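Local atomic coordinates of toluene, o-xylene monooxygenase oxygenase subunit (Pseudomonas stutzeri, PDB entry 2INC), a protein that probably forms a structural, helical part of the oxygenase component of a bacterial monooxygenase that hydroxylates toluene and o-xylene. Residues R122-A127 against P221-A226; D184-D189 against G194-I199. All blocks are in the same frame, centred on the assembly; numbering follows the deposited sequence.

Contact 1 of 2, residues R122-A127 against P221-A226; sequences RYLFHA and PAVEEA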
loop_
_atom_site.group_PDB
_atom_site.type_symbol
_atom_site.label_atom_id
_atom_site.label_comp_id
_atom_site.label_asym_id
_atom_site.label_seq_id
_atom_site.Cartn_x
_atom_site.Cartn_y
_atom_site.Cartn_z
ATOM N N ARG B 122 -16.309 -3.418 32.785
ATOM C CA ARG B 122 -14.901 -3.361 32.396
ATOM C C ARG B 122 -14.129 -4.527 33.068
ATOM O O ARG B 122 -13.202 -5.100 32.473
ATOM C CB ARG B 122 -14.273 -1.983 32.656
ATOM C CG ARG B 122 -13.834 -1.695 34.100
ATOM C CD ARG B 122 -12.957 -0.448 34.102
ATOM N NE ARG B 122 -12.584 -0.093 35.487
ATOM C CZ ARG B 122 -13.248 0.781 36.206
ATOM N NH1 ARG B 122 -14.272 1.429 35.646
ATOM N NH2 ARG B 122 -12.859 1.057 37.444
ATOM N N TYR B 123 -14.526 -4.889 34.292
ATOM C CA TYR B 123 -13.895 -6.032 34.987
ATOM C C TYR B 123 -14.269 -7.338 34.287
ATOM O O TYR B 123 -13.422 -8.187 33.972
ATOM C CB TYR B 123 -14.236 -6.017 36.506
ATOM C CG TYR B 123 -13.601 -4.799 37.145
ATOM C CD1 TYR B 123 -12.263 -4.826 37.507
ATOM C CD2 TYR B 123 -14.311 -3.610 37.337
ATOM C CE1 TYR B 123 -11.639 -3.723 38.038
ATOM C CE2 TYR B 123 -13.638 -2.451 37.873
ATOM C CZ TYR B 123 -12.335 -2.545 38.213
ATOM O OH TYR B 123 -11.605 -1.456 38.724
ATOM N N LEU B 124 -15.525 -7.527 34.017
ATOM C CA LEU B 124 -15.922 -8.786 33.460
ATOM C C LEU B 124 -15.285 -8.981 32.055
ATOM O O LEU B 124 -14.808 -10.058 31.757
ATOM C CB LEU B 124 -17.437 -8.857 33.389
ATOM C CG LEU B 124 -17.968 -10.153 32.780
ATOM C CD1 LEU B 124 -17.316 -11.453 33.389
ATOM C CD2 LEU B 124 -19.477 -10.197 33.079
ATOM N N PHE B 125 -15.248 -7.944 31.227
ATOM C CA PHE B 125 -14.696 -8.081 29.866
ATOM C C PHE B 125 -13.198 -8.301 29.923
ATOM O O PHE B 125 -12.675 -9.085 29.124
ATOM C CB PHE B 125 -15.019 -6.844 28.963
ATOM C CG PHE B 125 -16.491 -6.663 28.655
ATOM C CD1 PHE B 125 -16.982 -5.385 28.300
ATOM C CD2 PHE B 125 -17.381 -7.720 28.687
ATOM C CE1 PHE B 125 -18.316 -5.161 28.000
ATOM C CE2 PHE B 125 -18.742 -7.520 28.402
ATOM C CZ PHE B 125 -19.216 -6.238 28.048
ATOM N N HIS B 126 -12.502 -7.644 30.871
ATOM C CA HIS B 126 -11.087 -7.930 31.029
ATOM C C HIS B 126 -10.844 -9.366 31.531
ATOM O O HIS B 126 -9.941 -10.024 31.046
ATOM C CB HIS B 126 -10.387 -6.939 31.958
ATOM C CG HIS B 126 -8.896 -7.134 31.984
ATOM N ND1 HIS B 126 -8.098 -6.897 30.887
ATOM C CD2 HIS B 126 -8.083 -7.634 32.939
ATOM C CE1 HIS B 126 -6.843 -7.201 31.180
ATOM N NE2 HIS B 126 -6.804 -7.634 32.430
ATOM N N ALA B 127 -11.704 -9.878 32.407
ATOM C CA ALA B 127 -11.604 -11.275 32.859
ATOM C C ALA B 127 -11.818 -12.220 31.671
ATOM O O ALA B 127 -11.150 -13.232 31.578
ATOM C CB ALA B 127 -12.646 -11.557 33.955
ATOM N N PRO B 221 -21.494 -17.365 26.545
ATOM C CA PRO B 221 -22.913 -17.155 26.191
ATOM C C PRO B 221 -23.762 -16.566 27.320
ATOM O O PRO B 221 -24.641 -15.785 27.016
ATOM C CB PRO B 221 -23.381 -18.548 25.717
ATOM C CG PRO B 221 -22.040 -19.172 25.182
ATOM C CD PRO B 221 -21.075 -18.756 26.316
ATOM N N ALA B 222 -23.455 -16.864 28.588
ATOM C CA ALA B 222 -24.135 -16.228 29.726
ATOM C C ALA B 222 -23.820 -14.738 29.809
ATOM O O ALA B 222 -24.717 -13.928 30.041
ATOM C CB ALA B 222 -23.825 -16.911 31.043
ATOM N N VAL B 223 -22.542 -14.367 29.694
ATOM C CA VAL B 223 -22.163 -12.938 29.687
ATOM C C VAL B 223 -22.834 -12.194 28.526
ATOM O O VAL B 223 -23.377 -11.087 28.678
ATOM C CB VAL B 223 -20.633 -12.762 29.596
ATOM C CG1 VAL B 223 -20.297 -11.270 29.426
ATOM C CG2 VAL B 223 -19.993 -13.308 30.834
ATOM N N GLU B 224 -22.834 -12.817 27.350
ATOM C CA GLU B 224 -23.295 -12.115 26.165
ATOM C C GLU B 224 -24.795 -11.920 26.247
ATOM O O GLU B 224 -25.289 -10.875 25.868
ATOM C CB GLU B 224 -22.900 -12.871 24.903
ATOM C CG GLU B 224 -21.354 -12.857 24.713
ATOM C CD GLU B 224 -20.821 -14.078 23.959
ATOM O OE1 GLU B 224 -21.638 -14.907 23.419
ATOM O OE2 GLU B 224 -19.570 -14.202 23.906
ATOM N N GLU B 225 -25.517 -12.926 26.745
ATOM C CA GLU B 225 -26.984 -12.811 26.854
ATOM C C GLU B 225 -27.411 -11.824 27.945
ATOM O O GLU B 225 -28.274 -10.984 27.718
ATOM C CB GLU B 225 -27.668 -14.187 26.944
ATOM C CG GLU B 225 -27.533 -15.052 25.650
ATOM C CD GLU B 225 -27.864 -14.339 24.309
ATOM O OE1 GLU B 225 -28.941 -13.692 24.201
ATOM O OE2 GLU B 225 -27.058 -14.444 23.335
ATOM N N ALA B 226 -26.747 -11.840 29.085
ATOM C CA ALA B 226 -27.058 -10.863 30.116
ATOM C C ALA B 226 -26.675 -9.430 29.742
ATOM O O ALA B 226 -27.506 -8.499 29.771
ATOM C CB ALA B 226 -26.418 -11.285 31.469
#
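Val223 sets its two methyl groups against the end of Leu124, the side chains meeting tip to tip. Leu124 CD2 rests in the fork of the valine, 3.9 Å from Val223 CG1 and the same 3.9 Å from Val223 CG2, while Leu124 CD1 lies 4.1 Å from Val223 CG2. The leucine reaches this far because its CG stands anti to the backbone N (chi1 179°), which carries the branched end straight across to the other helix. A second, looser touch comes from Phe125, whose ring offers its edge: CE2 is 4.2 Å from Val223 CG1, near the ring plane. Val223 is thus a short, forked side chain shared by two larger partners; because its methyls branch at CB, it can meet Leu124 with both and Phe125 with CG1. The CA atoms of Leu124 and Val223 are 8.4 Å apart. An alanine here would take away both methyls and would probably leave Leu124 CD2 and the Phe125 edge facing a gap between the helices. Two residues before the valine, Pro221 cannot donate a backbone N-H, and helix 208-237 is kinked there. The contact is buried where helix 121-138 meets helix 208-237; Phe125 also packs edge-to-face on Trp158 of helix 142-172, while Trp192 and Phe195 of helix 190-202 close in on Leu124 and Val223 respectively.

Contact 2 of 2, residues D184-D189 against G194-I199; sequences DVWEND and GFRELI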
loop_
_atom_site.group_PDB
_atom_site.type_symbol
_atom_site.label_atom_id
_atom_site.label_comp_id
_atom_site.label_asym_id
_atom_site.label_seq_id
_atom_site.Cartn_x
_atom_site.Cartn_y
_atom_site.Cartn_z
ATOM N N ASP B 184 -15.787 -1.537 43.375
ATOM C CA ASP B 184 -16.583 -1.871 44.543
ATOM C C ASP B 184 -17.919 -2.489 44.128
ATOM O O ASP B 184 -18.447 -3.381 44.775
ATOM C CB ASP B 184 -16.789 -0.602 45.290
ATOM C CG ASP B 184 -15.556 -0.212 46.052
ATOM O OD1 ASP B 184 -14.787 -1.132 46.458
ATOM O OD2 ASP B 184 -15.366 0.985 46.277
ATOM N N VAL B 185 -18.482 -2.013 43.046
ATOM C CA VAL B 185 -19.693 -2.667 42.529
ATOM C C VAL B 185 -19.373 -4.120 42.116
ATOM O O VAL B 185 -20.016 -5.049 42.576
ATOM C CB VAL B 185 -20.290 -1.890 41.341
ATOM C CG1 VAL B 185 -21.554 -2.559 40.833
ATOM C CG2 VAL B 185 -20.664 -0.501 41.762
ATOM N N TRP B 186 -18.381 -4.309 41.231
ATOM C CA TRP B 186 -17.979 -5.659 40.789
ATOM C C TRP B 186 -17.676 -6.579 42.001
ATOM O O TRP B 186 -18.083 -7.741 42.020
ATOM C CB TRP B 186 -16.745 -5.528 39.875
ATOM C CG TRP B 186 -16.020 -6.760 39.505
ATOM C CD1 TRP B 186 -14.733 -7.091 39.876
ATOM C CD2 TRP B 186 -16.476 -7.828 38.658
ATOM N NE1 TRP B 186 -14.377 -8.268 39.317
ATOM C CE2 TRP B 186 -15.415 -8.751 38.557
ATOM C CE3 TRP B 186 -17.693 -8.110 38.018
ATOM C CZ2 TRP B 186 -15.506 -9.928 37.821
ATOM C CZ3 TRP B 186 -17.785 -9.300 37.268
ATOM C CH2 TRP B 186 -16.704 -10.190 37.186
ATOM N N GLU B 187 -16.945 -6.050 42.991
ATOM C CA GLU B 187 -16.581 -6.884 44.158
ATOM C C GLU B 187 -17.669 -7.130 45.193
ATOM O O GLU B 187 -17.617 -8.179 45.845
ATOM C CB GLU B 187 -15.369 -6.267 44.854
ATOM C CG GLU B 187 -14.121 -6.441 44.013
ATOM C CD GLU B 187 -12.912 -5.800 44.655
ATOM O OE1 GLU B 187 -13.050 -5.330 45.772
ATOM O OE2 GLU B 187 -11.829 -5.728 44.047
ATOM N N ASN B 188 -18.652 -6.212 45.330
ATOM C CA ASN B 188 -19.636 -6.254 46.420
ATOM C C ASN B 188 -21.122 -6.297 46.090
ATOM O O ASN B 188 -21.933 -6.588 46.969
ATOM C CB ASN B 188 -19.368 -5.112 47.430
ATOM C CG ASN B 188 -17.952 -5.096 47.909
ATOM O OD1 ASN B 188 -17.554 -5.968 48.686
ATOM N ND2 ASN B 188 -17.164 -4.151 47.435
ATOM N N ASP B 189 -21.519 -6.010 44.842
ATOM C CA ASP B 189 -22.933 -5.914 44.551
ATOM C C ASP B 189 -23.458 -7.303 44.272
ATOM O O ASP B 189 -22.908 -7.976 43.399
ATOM C CB ASP B 189 -23.148 -5.005 43.294
ATOM C CG ASP B 189 -24.612 -4.710 43.007
ATOM O OD1 ASP B 189 -24.923 -3.535 42.693
ATOM O OD2 ASP B 189 -25.465 -5.626 43.028
ATOM N N GLY B 194 -22.745 -13.669 41.053
ATOM C CA GLY B 194 -22.857 -14.864 40.197
ATOM C C GLY B 194 -21.765 -14.798 39.163
ATOM O O GLY B 194 -20.949 -15.700 39.095
ATOM N N PHE B 195 -21.737 -13.744 38.334
ATOM C CA PHE B 195 -20.638 -13.605 37.345
ATOM C C PHE B 195 -19.234 -13.632 37.883
ATOM O O PHE B 195 -18.337 -14.230 37.287
ATOM C CB PHE B 195 -20.809 -12.346 36.482
ATOM C CG PHE B 195 -21.792 -12.567 35.323
ATOM C CD1 PHE B 195 -22.974 -11.834 35.241
ATOM C CD2 PHE B 195 -21.562 -13.594 34.399
ATOM C CE1 PHE B 195 -23.924 -12.118 34.218
ATOM C CE2 PHE B 195 -22.457 -13.861 33.398
ATOM C CZ PHE B 195 -23.670 -13.102 33.311
ATOM N N ARG B 196 -19.002 -12.948 38.982
ATOM C CA ARG B 196 -17.639 -12.879 39.465
ATOM C C ARG B 196 -17.187 -14.271 39.949
ATOM O O ARG B 196 -16.047 -14.668 39.701
ATOM C CB ARG B 196 -17.614 -11.878 40.589
ATOM C CG ARG B 196 -16.226 -11.448 41.045
ATOM C CD ARG B 196 -16.410 -10.587 42.288
ATOM N NE ARG B 196 -15.129 -10.536 42.893
ATOM C CZ ARG B 196 -14.841 -10.396 44.167
ATOM N NH1 ARG B 196 -15.762 -10.253 45.115
ATOM N NH2 ARG B 196 -13.560 -10.408 44.448
ATOM N N GLU B 197 -18.033 -14.990 40.684
ATOM C CA GLU B 197 -17.701 -16.357 41.101
ATOM C C GLU B 197 -17.452 -17.224 39.895
ATOM O O GLU B 197 -16.452 -17.936 39.852
ATOM C CB GLU B 197 -18.839 -16.968 41.955
ATOM C CG GLU B 197 -18.550 -18.421 42.404
ATOM C CD GLU B 197 -19.530 -18.958 43.432
ATOM O OE1 GLU B 197 -20.576 -18.319 43.733
ATOM O OE2 GLU B 197 -19.269 -20.068 43.921
ATOM N N LEU B 198 -18.372 -17.193 38.931
ATOM C CA LEU B 198 -18.214 -17.961 37.703
ATOM C C LEU B 198 -16.850 -17.694 36.999
ATOM O O LEU B 198 -16.068 -18.613 36.763
ATOM C CB LEU B 198 -19.333 -17.591 36.754
ATOM C CG LEU B 198 -19.220 -18.229 35.358
ATOM C CD1 LEU B 198 -19.104 -19.793 35.344
ATOM C CD2 LEU B 198 -20.371 -17.752 34.488
ATOM N N ILE B 199 -16.571 -16.434 36.686
ATOM C CA ILE B 199 -15.339 -16.119 35.976
ATOM C C ILE B 199 -14.089 -16.350 36.877
ATOM O O ILE B 199 -13.088 -16.838 36.366
ATOM C CB ILE B 199 -15.362 -14.705 35.341
ATOM C CG1 ILE B 199 -14.267 -14.579 34.253
ATOM C CG2 ILE B 199 -15.021 -13.673 36.373
ATOM C CD1 ILE B 199 -14.310 -15.654 33.063
#
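Trp186 and Arg196 cross obliquely, the aliphatic part of the arginine lying over one face of the indole, where two consecutive helices pack nearly crosswise in this all-helical subunit, whose family belongs to the ferritin clan. Helices 184-188 and 194-199 run at 77° to each other, and Asp189, which follows the first helix, is the N-cap of the next, its OD2 accepting from Ala191 N. Arg196 CG makes a CH-pi contact 4.0 Å from the centroid of the six-membered ring, shifted toward the rim and closest to Trp186 CZ2 at 3.6 Å. A long aliphatic stem suits this place: chi1 of -168° swings CG away from the backbone N, and the extended chain crosses the ring to lay the guanidinium beside the Glu187 backbone. There Arg196 NH1 comes 2.9 Å from Glu187 O, too badly angled for a hydrogen bond. Guanidinium and indole planes are 54° apart, and the charge is too distant for more than a weak cation-pi attraction; the methylenes do the packing. Ile199 meets the same indole differently, its CG2 lying in the ring plane at the edge, 4.0 Å from Trp186 CH2.

Beyond the tryptophan, Glu187 lays its CG over the centre of the guanidinium, 4.0 Å above the plane. Its carboxylate does not pair with this arginine, since Glu187 OE2 stays 5.0 Å from Arg196 NH2; that oxygen is bridged to Arg183, and Arg196 NE to Glu200. The carbonyl of Trp186 accepts a hydrogen bond from Gln193 NE2. At the end of the first helix, Asn188 ND2 donates to Asp184 O at 3.1 Å, in the carbonyl plane on a lone pair, and Asn188 N shares that oxygen.

Both contacts are buried and both lie beside a chain of another protein, but contact 1 lies about 8 Å from the chain centre and contact 2 about 18 Å (contact centre to chain centre), so the purely apolar packing is the deeper one. Contact 1 joins helices far apart in sequence; contact 2 joins two consecutive ones and sets an arginine stem against the indole and the methylenes of Glu187. Their centres are about 11 Å apart and they are continuous: Tyr123 stacks on Trp186, Phe195 CE2 lies 3.6 Å from Val223 CG2, and Ala127 CB packs 3.4 Å from Ile199 CG1. Helix 190-202 thus touches both helices of contact 1.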